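Local coordinates for putative acetyltransferase (Nocardia farcinica, PDB 3D9W), which probably transfers an acetyl group from acetyl-coenzyme A to arylamine substrates, as other arylamine N-acetyltransferases do, at residues 26-31 with 38-43; 129-134 with 146-151; 224-229 with 266-271. All coordinates share one frame; numbering follows the deposited sequence.

Contact 1. Residues 26-31 with 38-43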
# COMPACT_ATOMS: atom_id res chain seq x y z
N GLY A 26 5.28 -14.80 5.36
CA GLY A 26 4.69 -15.97 6.00
C GLY A 26 3.75 -16.78 5.14
O GLY A 26 2.78 -17.34 5.63
N PHE A 27 4.01 -16.84 3.84
CA PHE A 27 3.15 -17.61 2.98
C PHE A 27 3.28 -19.09 3.36
O PHE A 27 4.32 -19.52 3.84
CB PHE A 27 3.54 -17.41 1.52
CG PHE A 27 2.54 -17.97 0.56
CD1 PHE A 27 1.25 -17.44 0.50
CD2 PHE A 27 2.85 -19.05 -0.26
CE1 PHE A 27 0.29 -17.98 -0.35
CE2 PHE A 27 1.90 -19.59 -1.11
CZ PHE A 27 0.62 -19.06 -1.16
N ALA A 28 2.23 -19.87 3.15
CA ALA A 28 2.31 -21.28 3.50
C ALA A 28 1.41 -22.17 2.65
O ALA A 28 1.30 -23.38 2.91
CB ALA A 28 1.99 -21.46 4.98
N GLY A 29 0.79 -21.59 1.64
CA GLY A 29 -0.10 -22.36 0.79
C GLY A 29 0.53 -22.89 -0.48
O GLY A 29 1.74 -22.79 -0.68
N GLU A 30 -0.31 -23.45 -1.35
CA GLU A 30 0.13 -24.01 -2.63
C GLU A 30 0.68 -22.92 -3.54
O GLU A 30 0.04 -21.89 -3.73
CB GLU A 30 -1.03 -24.72 -3.33
CG GLU A 30 -0.96 -24.65 -4.84
CD GLU A 30 -1.90 -25.61 -5.52
OE1 GLU A 30 -3.14 -25.49 -5.31
OE2 GLU A 30 -1.41 -26.48 -6.27
N ARG A 31 1.85 -23.19 -4.13
CA ARG A 31 2.49 -22.23 -5.01
C ARG A 31 2.00 -22.17 -6.44
O ARG A 31 2.78 -22.29 -7.38
CB ARG A 31 3.99 -22.48 -5.03
CG ARG A 31 4.65 -22.26 -3.71
CD ARG A 31 6.10 -21.98 -3.94
NE ARG A 31 6.81 -21.71 -2.69
CZ ARG A 31 8.09 -21.37 -2.64
NH1 ARG A 31 8.79 -21.25 -3.76
NH2 ARG A 31 8.67 -21.15 -1.47
N LEU A 38 -3.97 -16.23 -4.00
CA LEU A 38 -4.08 -14.78 -4.06
C LEU A 38 -4.67 -14.23 -2.78
O LEU A 38 -4.23 -13.21 -2.28
CB LEU A 38 -4.93 -14.34 -5.25
CG LEU A 38 -4.96 -12.84 -5.53
CD1 LEU A 38 -3.57 -12.34 -5.89
CD2 LEU A 38 -5.91 -12.58 -6.67
N ARG A 39 -5.69 -14.90 -2.26
CA ARG A 39 -6.32 -14.44 -1.03
C ARG A 39 -5.37 -14.51 0.15
O ARG A 39 -5.56 -13.80 1.13
CB ARG A 39 -7.58 -15.25 -0.74
CG ARG A 39 -8.82 -14.81 -1.51
CD ARG A 39 -9.99 -15.73 -1.22
NE ARG A 39 -10.23 -15.91 0.23
CZ ARG A 39 -11.04 -15.15 0.97
NH1 ARG A 39 -11.72 -14.15 0.42
NH2 ARG A 39 -11.17 -15.41 2.26
N GLU A 40 -4.35 -15.36 0.06
CA GLU A 40 -3.38 -15.46 1.16
C GLU A 40 -2.20 -14.53 0.94
O GLU A 40 -1.65 -13.98 1.89
CB GLU A 40 -2.86 -16.88 1.33
CG GLU A 40 -2.26 -17.11 2.70
CD GLU A 40 -1.37 -18.33 2.75
OE1 GLU A 40 -1.75 -19.37 2.14
OE2 GLU A 40 -0.29 -18.26 3.39
N LEU A 41 -1.80 -14.37 -0.31
CA LEU A 41 -0.69 -13.49 -0.62
C LEU A 41 -1.03 -12.10 -0.12
O LEU A 41 -0.24 -11.47 0.59
CB LEU A 41 -0.45 -13.47 -2.13
CG LEU A 41 0.06 -14.78 -2.75
CD1 LEU A 41 0.26 -14.61 -4.27
CD2 LEU A 41 1.38 -15.16 -2.10
N VAL A 42 -2.22 -11.62 -0.48
CA VAL A 42 -2.67 -10.30 -0.07
C VAL A 42 -2.72 -10.13 1.45
O VAL A 42 -2.31 -9.10 1.99
CB VAL A 42 -4.05 -10.00 -0.64
CG1 VAL A 42 -4.52 -8.63 -0.19
CG2 VAL A 42 -4.00 -10.08 -2.15
N TYR A 43 -3.25 -11.14 2.12
CA TYR A 43 -3.37 -11.11 3.56
C TYR A 43 -2.01 -11.07 4.27
O TYR A 43 -1.76 -10.21 5.12
CB TYR A 43 -4.18 -12.33 4.00
CG TYR A 43 -4.42 -12.45 5.48
CD1 TYR A 43 -3.41 -12.86 6.35
CD2 TYR A 43 -5.69 -12.20 6.01
CE1 TYR A 43 -3.64 -13.02 7.71
CE2 TYR A 43 -5.94 -12.36 7.37
CZ TYR A 43 -4.91 -12.78 8.22
OH TYR A 43 -5.15 -12.98 9.55
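The Phe27 ring meets two side chains of the neighbouring helix, Leu41 and Glu40. Leu41 puts the methyl CD2 over one face, a CH-pi contact 3.8 Å from the ring centroid. The CD1-CE1 side of the ring is nearest to it. Glu40 comes to the same two ring carbons, but from the side of the ring plane away from Leu41. Its carboxylate is turned only 22° from the ring plane, with OE2 3.4 Å from Phe27 CD1. The backbone N of Gly29 also lies on that side. The Glu40 chain runs out extended, with CG anti to the backbone N (chi1 -160°); this shape brings the carboxylate to Ala28 N. There OE2 accepts a hydrogen bond from Ala28 N at 3.0 Å. The bond is bent, 138° at the hydrogen, and uses the syn side of the carboxylate. The loop starts at a Schellman motif: Gly26, with positive phi, ends helix 18-25, and Phe27 N bonds back to Leu22 O. Residues 27-29 then lie against helix 35-48, in what corresponds to the N-terminal helical domain of arylamine N-acetyltransferases. Leu22 packs on both Phe27 and Leu41. Leu41 is buried further by Phe89 and Leu93 of helix 82-95. Glu40 OE2 has a second partner, a salt bridge to Arg44 NE one helical turn on, which probably steadies its negative charge.

Contact 2. Residues 129-134 with 146-151; sequences DDRVWM and PYELRP
Val132 O accepts the backbone N-H of Leu149 at 2.7 Å, in a nearly straight bond of 167°. The same oxygen also receives a CA-H contact from Glu148. Two residues further along, Met134 and Tyr147 form a hydrogen-bonded antiparallel pair, with Met134 N to Tyr147 O at 2.8 Å and Tyr147 N to Met134 O at 3.1 Å. Trp133 and Glu148 between them are a non-hydrogen-bonded pair. These bonds make the beta hairpin of strands 132-135 and 147-148.

The two faces differ. On one, the CB of Glu148 sits over the six-membered ring of Trp133, 4.0 Å from its centroid. The edge of the Trp133 ring meets the flat face of the Arg131 guanidinium, with CZ2 over its centre, a T-shaped approach. A salt-bridge network of Asp129, Arg131, Glu148 and Arg150 runs beside this face: Arg131 NH1 bridges to Asp129 OD2, and Arg150 NE to Glu148 OE1. The link between Arg131 NE and Glu148 OE2 is long, at 3.7 Å. On the other face, Met134 CB stands over the Tyr147 ring, 3.5 Å from the centroid and 16° off the normal. The Tyr147 ring gets there with CG between the backbone N and the carbonyl carbon (chi1 57°). Its OH is hydrogen-bonded to Tyr191 OH.

Trp133 and Pro146 face helix 35-48, touching Leu38 and Val42. Met134 and Tyr147 pack on Phe193 of strand 188-193, and strand 117-125 pairs with 132-135 on its other edge.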
# COMPACT_ATOMS: atom_id res chain seq x y z
N ASP A 129 -10.76 -19.04 -12.97
CA ASP A 129 -11.84 -18.48 -13.76
C ASP A 129 -11.48 -17.11 -14.32
O ASP A 129 -10.34 -16.67 -14.22
CB ASP A 129 -13.10 -18.38 -12.91
CG ASP A 129 -12.93 -17.46 -11.72
OD1 ASP A 129 -12.66 -16.25 -11.96
OD2 ASP A 129 -13.05 -17.93 -10.56
N ASP A 130 -12.47 -16.43 -14.89
CA ASP A 130 -12.24 -15.13 -15.51
C ASP A 130 -12.50 -13.92 -14.62
O ASP A 130 -12.50 -12.79 -15.11
CB ASP A 130 -13.09 -15.02 -16.77
CG ASP A 130 -13.38 -16.37 -17.43
OD1 ASP A 130 -13.19 -16.47 -18.67
OD2 ASP A 130 -13.80 -17.33 -16.72
N ARG A 131 -12.74 -14.14 -13.33
CA ARG A 131 -13.01 -13.03 -12.44
C ARG A 131 -11.80 -12.15 -12.30
O ARG A 131 -10.68 -12.64 -12.32
CB ARG A 131 -13.46 -13.52 -11.08
CG ARG A 131 -14.86 -14.07 -11.08
CD ARG A 131 -14.92 -15.31 -10.27
NE ARG A 131 -15.33 -15.09 -8.89
CZ ARG A 131 -15.02 -15.92 -7.91
NH1 ARG A 131 -14.28 -16.99 -8.19
NH2 ARG A 131 -15.46 -15.71 -6.67
N VAL A 132 -12.03 -10.86 -12.17
CA VAL A 132 -10.95 -9.88 -12.03
C VAL A 132 -10.80 -9.46 -10.58
O VAL A 132 -11.77 -9.05 -9.94
CB VAL A 132 -11.26 -8.64 -12.87
CG1 VAL A 132 -10.19 -7.59 -12.67
CG2 VAL A 132 -11.37 -9.04 -14.33
N TRP A 133 -9.59 -9.55 -10.05
CA TRP A 133 -9.36 -9.17 -8.67
C TRP A 133 -8.46 -7.95 -8.51
O TRP A 133 -7.42 -7.84 -9.17
CB TRP A 133 -8.80 -10.34 -7.88
CG TRP A 133 -9.71 -11.50 -7.94
CD1 TRP A 133 -9.70 -12.51 -8.86
CD2 TRP A 133 -10.83 -11.74 -7.09
NE1 TRP A 133 -10.76 -13.36 -8.64
CE2 TRP A 133 -11.47 -12.91 -7.56
CE3 TRP A 133 -11.36 -11.07 -5.98
CZ2 TRP A 133 -12.61 -13.43 -6.95
CZ3 TRP A 133 -12.50 -11.58 -5.38
CH2 TRP A 133 -13.12 -12.76 -5.87
N MET A 134 -8.88 -7.05 -7.63
CA MET A 134 -8.13 -5.84 -7.35
C MET A 134 -7.30 -6.07 -6.11
O MET A 134 -7.84 -6.39 -5.05
CB MET A 134 -9.08 -4.67 -7.12
CG MET A 134 -9.86 -4.26 -8.34
SD MET A 134 -8.73 -3.81 -9.64
CE MET A 134 -7.86 -2.45 -8.83
N PRO A 146 -8.09 -9.58 -1.61
CA PRO A 146 -8.41 -8.83 -2.82
C PRO A 146 -9.92 -8.66 -2.97
O PRO A 146 -10.70 -9.48 -2.48
CB PRO A 146 -7.82 -9.70 -3.91
CG PRO A 146 -8.04 -11.08 -3.38
CD PRO A 146 -7.65 -10.94 -1.93
N TYR A 147 -10.33 -7.58 -3.61
CA TYR A 147 -11.75 -7.36 -3.84
C TYR A 147 -12.02 -7.47 -5.33
O TYR A 147 -11.28 -6.93 -6.15
CB TYR A 147 -12.20 -6.01 -3.28
CG TYR A 147 -11.48 -4.79 -3.81
CD1 TYR A 147 -10.31 -4.34 -3.20
CD2 TYR A 147 -12.02 -4.04 -4.85
CE1 TYR A 147 -9.70 -3.17 -3.62
CE2 TYR A 147 -11.41 -2.87 -5.28
CZ TYR A 147 -10.26 -2.44 -4.66
OH TYR A 147 -9.68 -1.26 -5.08
N GLU A 148 -13.08 -8.19 -5.67
CA GLU A 148 -13.46 -8.40 -7.06
C GLU A 148 -13.75 -7.09 -7.79
O GLU A 148 -14.35 -6.18 -7.22
CB GLU A 148 -14.67 -9.33 -7.12
CG GLU A 148 -15.28 -9.49 -8.50
CD GLU A 148 -16.10 -10.76 -8.63
OE1 GLU A 148 -16.95 -11.01 -7.74
OE2 GLU A 148 -15.91 -11.49 -9.63
N LEU A 149 -13.33 -7.01 -9.05
CA LEU A 149 -13.55 -5.79 -9.82
C LEU A 149 -14.96 -5.72 -10.42
O LEU A 149 -15.10 -5.72 -11.63
CB LEU A 149 -12.52 -5.68 -10.96
CG LEU A 149 -12.14 -4.29 -11.50
CD1 LEU A 149 -12.35 -4.27 -13.00
CD2 LEU A 149 -12.96 -3.19 -10.83
N ARG A 150 -15.98 -5.65 -9.57
CA ARG A 150 -17.37 -5.55 -10.05
C ARG A 150 -18.21 -4.68 -9.10
O ARG A 150 -17.90 -4.55 -7.93
CB ARG A 150 -18.01 -6.93 -10.15
CG ARG A 150 -18.37 -7.53 -8.81
CD ARG A 150 -19.06 -8.87 -8.98
NE ARG A 150 -19.27 -9.53 -7.69
CZ ARG A 150 -20.20 -9.19 -6.81
NH1 ARG A 150 -21.03 -8.18 -7.07
NH2 ARG A 150 -20.30 -9.84 -5.66
N PRO A 151 -19.30 -4.09 -9.61
CA PRO A 151 -20.17 -3.24 -8.80
C PRO A 151 -20.63 -3.92 -7.52
O PRO A 151 -21.21 -5.01 -7.55
CB PRO A 151 -21.33 -2.96 -9.74
CG PRO A 151 -20.69 -2.96 -11.08
CD PRO A 151 -19.78 -4.16 -11.00

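Contact 3. Residues 224-229 with 266-271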
# COMPACT_ATOMS: atom_id res chain seq x y z
N LEU A 224 3.48 6.76 9.12
CA LEU A 224 3.62 5.31 9.21
C LEU A 224 2.31 4.58 9.51
O LEU A 224 1.47 5.04 10.29
CB LEU A 224 4.62 4.96 10.31
CG LEU A 224 5.89 5.81 10.40
CD1 LEU A 224 6.71 5.38 11.60
CD2 LEU A 224 6.68 5.68 9.12
N GLN A 225 2.14 3.44 8.87
CA GLN A 225 0.96 2.63 9.12
C GLN A 225 1.46 1.21 9.31
O GLN A 225 2.50 0.83 8.77
CB GLN A 225 -0.00 2.68 7.94
CG GLN A 225 -0.49 4.04 7.57
CD GLN A 225 -1.47 3.98 6.44
OE1 GLN A 225 -2.62 3.55 6.61
NE2 GLN A 225 -1.03 4.39 5.25
N ARG A 226 0.74 0.45 10.12
CA ARG A 226 1.06 -0.94 10.35
C ARG A 226 -0.32 -1.56 10.34
O ARG A 226 -1.22 -1.09 11.03
CB ARG A 226 1.73 -1.14 11.71
CG ARG A 226 2.20 -2.56 11.95
CD ARG A 226 3.24 -2.95 10.92
NE ARG A 226 3.82 -4.26 11.23
CZ ARG A 226 3.32 -5.42 10.81
NH1 ARG A 226 2.23 -5.45 10.06
NH2 ARG A 226 3.90 -6.55 11.17
N PHE A 227 -0.51 -2.60 9.54
CA PHE A 227 -1.83 -3.19 9.46
C PHE A 227 -1.94 -4.62 9.96
O PHE A 227 -1.18 -5.51 9.56
CB PHE A 227 -2.34 -3.10 8.02
CG PHE A 227 -3.77 -3.48 7.87
CD1 PHE A 227 -4.75 -2.79 8.57
CD2 PHE A 227 -4.14 -4.55 7.06
CE1 PHE A 227 -6.08 -3.16 8.46
CE2 PHE A 227 -5.48 -4.92 6.94
CZ PHE A 227 -6.45 -4.22 7.65
N HIS A 228 -2.90 -4.84 10.85
CA HIS A 228 -3.15 -6.15 11.42
C HIS A 228 -4.57 -6.58 11.04
O HIS A 228 -5.37 -5.75 10.59
CB HIS A 228 -2.98 -6.10 12.94
CG HIS A 228 -1.58 -5.77 13.38
ND1 HIS A 228 -0.50 -6.58 13.10
CD2 HIS A 228 -1.09 -4.71 14.07
CE1 HIS A 228 0.60 -6.03 13.60
NE2 HIS A 228 0.27 -4.90 14.19
N SER A 229 -4.88 -7.86 11.19
CA SER A 229 -6.20 -8.34 10.81
C SER A 229 -7.28 -7.73 11.68
O SER A 229 -8.40 -7.53 11.23
CB SER A 229 -6.27 -9.87 10.90
OG SER A 229 -6.61 -10.27 12.21
N LEU A 266 5.65 -0.65 17.49
CA LEU A 266 4.42 -0.52 16.74
C LEU A 266 4.50 -0.54 15.23
O LEU A 266 3.50 -0.75 14.56
CB LEU A 266 3.69 0.76 17.13
CG LEU A 266 3.04 0.75 18.49
CD1 LEU A 266 1.72 1.48 18.40
CD2 LEU A 266 2.81 -0.68 18.94
N PHE A 267 5.68 -0.32 14.67
CA PHE A 267 5.79 -0.28 13.23
C PHE A 267 6.87 -1.16 12.66
O PHE A 267 7.10 -1.16 11.45
CB PHE A 267 5.97 1.18 12.82
CG PHE A 267 4.78 2.04 13.14
CD1 PHE A 267 3.61 1.95 12.38
CD2 PHE A 267 4.80 2.89 14.23
CE1 PHE A 267 2.48 2.69 12.70
CE2 PHE A 267 3.66 3.64 14.57
CZ PHE A 267 2.50 3.54 13.80
N ASP A 268 7.53 -1.91 13.53
CA ASP A 268 8.57 -2.83 13.14
C ASP A 268 9.53 -2.23 12.14
O ASP A 268 9.91 -2.85 11.16
CB ASP A 268 7.94 -4.09 12.59
CG ASP A 268 7.00 -4.72 13.57
OD1 ASP A 268 7.46 -4.97 14.71
OD2 ASP A 268 5.83 -4.95 13.22
N ILE A 269 9.91 -1.00 12.44
CA ILE A 269 10.84 -0.24 11.62
C ILE A 269 12.06 0.02 12.49
O ILE A 269 11.93 0.45 13.64
CB ILE A 269 10.19 1.08 11.17
CG1 ILE A 269 9.08 0.77 10.17
CG2 ILE A 269 11.24 2.03 10.60
CD1 ILE A 269 8.34 1.97 9.68
N GLU A 270 13.24 -0.27 11.95
CA GLU A 270 14.52 -0.09 12.64
C GLU A 270 15.40 0.86 11.83
O GLU A 270 15.65 0.63 10.64
CB GLU A 270 15.22 -1.44 12.80
CG GLU A 270 16.07 -1.58 14.05
CD GLU A 270 15.82 -2.89 14.77
OE1 GLU A 270 14.64 -3.30 14.90
OE2 GLU A 270 16.81 -3.51 15.23
N LEU A 271 15.89 1.92 12.47
CA LEU A 271 16.72 2.90 11.80
C LEU A 271 18.03 3.13 12.53
O LEU A 271 18.12 2.93 13.74
CB LEU A 271 16.01 4.24 11.74
CG LEU A 271 14.58 4.31 11.25
CD1 LEU A 271 14.11 5.77 11.26
CD2 LEU A 271 14.51 3.73 9.84
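Leu224 and Phe267 make the close-packed part of this contact. Leu224 CB lies over one face of the Phe267 ring, 4.0 Å from the centroid and 17° off the normal, a CH-pi contact. The ring edge turns to the backbone carbon of Gln225. Arg226 CB adds a further apolar touch, 3.7 Å from Phe267 CD1. Farther along, Leu224 CD2 is 4.1 Å from Ile269 CD1. This side is buried. Val262 of helix 259-265 and Leu235 of strand 232-236 also pack on Phe267, and Leu54 covers Leu224 and Ile269.

Strand 223-227 is an outermost strand of a four-stranded antiparallel sheet, and residues 266-271 link helix 259-265 to helix 273-280. In arylamine N-acetyltransferases this part of the chain corresponds to the third domain, of mixed helix and strand. No backbone hydrogen bond joins the two segments, so side chains carry the contact.

The polar side is nearer solvent at Asp268 and Leu266, both partly exposed, though Arg226 is buried. Arg226 grips Asp268 side-on, with two nitrogens on one oxygen: NE to OD2 at 2.9 Å and NH2 to OD2 at 3.2 Å. The NE bond uses the anti lone pair of OD2, and the carboxylate is turned 68° from the guanidinium. With CG anti to the backbone N (chi1 -175°), Arg226 CG lies 3.4 Å from Leu266 O; the bend at chi2 turns the guanidinium to Asp268. His228 CE1 stands over the guanidinium centre. Arg226 NH1 is hydrogen-bonded to Thr47 O, and Asp268 OD1 forms a salt bridge with Arg77 NH1.

Contact 3 is buried, contact 2 partly buried and contact 1 lies at the surface. Contacts 1 and 2 share an interface: helix 35-48 carries one segment of contact 1 and packs on the hairpin of contact 2. Contact 3 meets contact 1 lightly, where Tyr43 touches Ser229. It does not touch contact 2, whose nearest atoms are about 10 Å away. Strand pairing with backbone bonds belongs to contact 2 alone. In the other two a side chain makes each polar bond: to a loop N-H in contact 1, to another side chain in contact 3. Each contact includes an aromatic ring with an aliphatic group over its face.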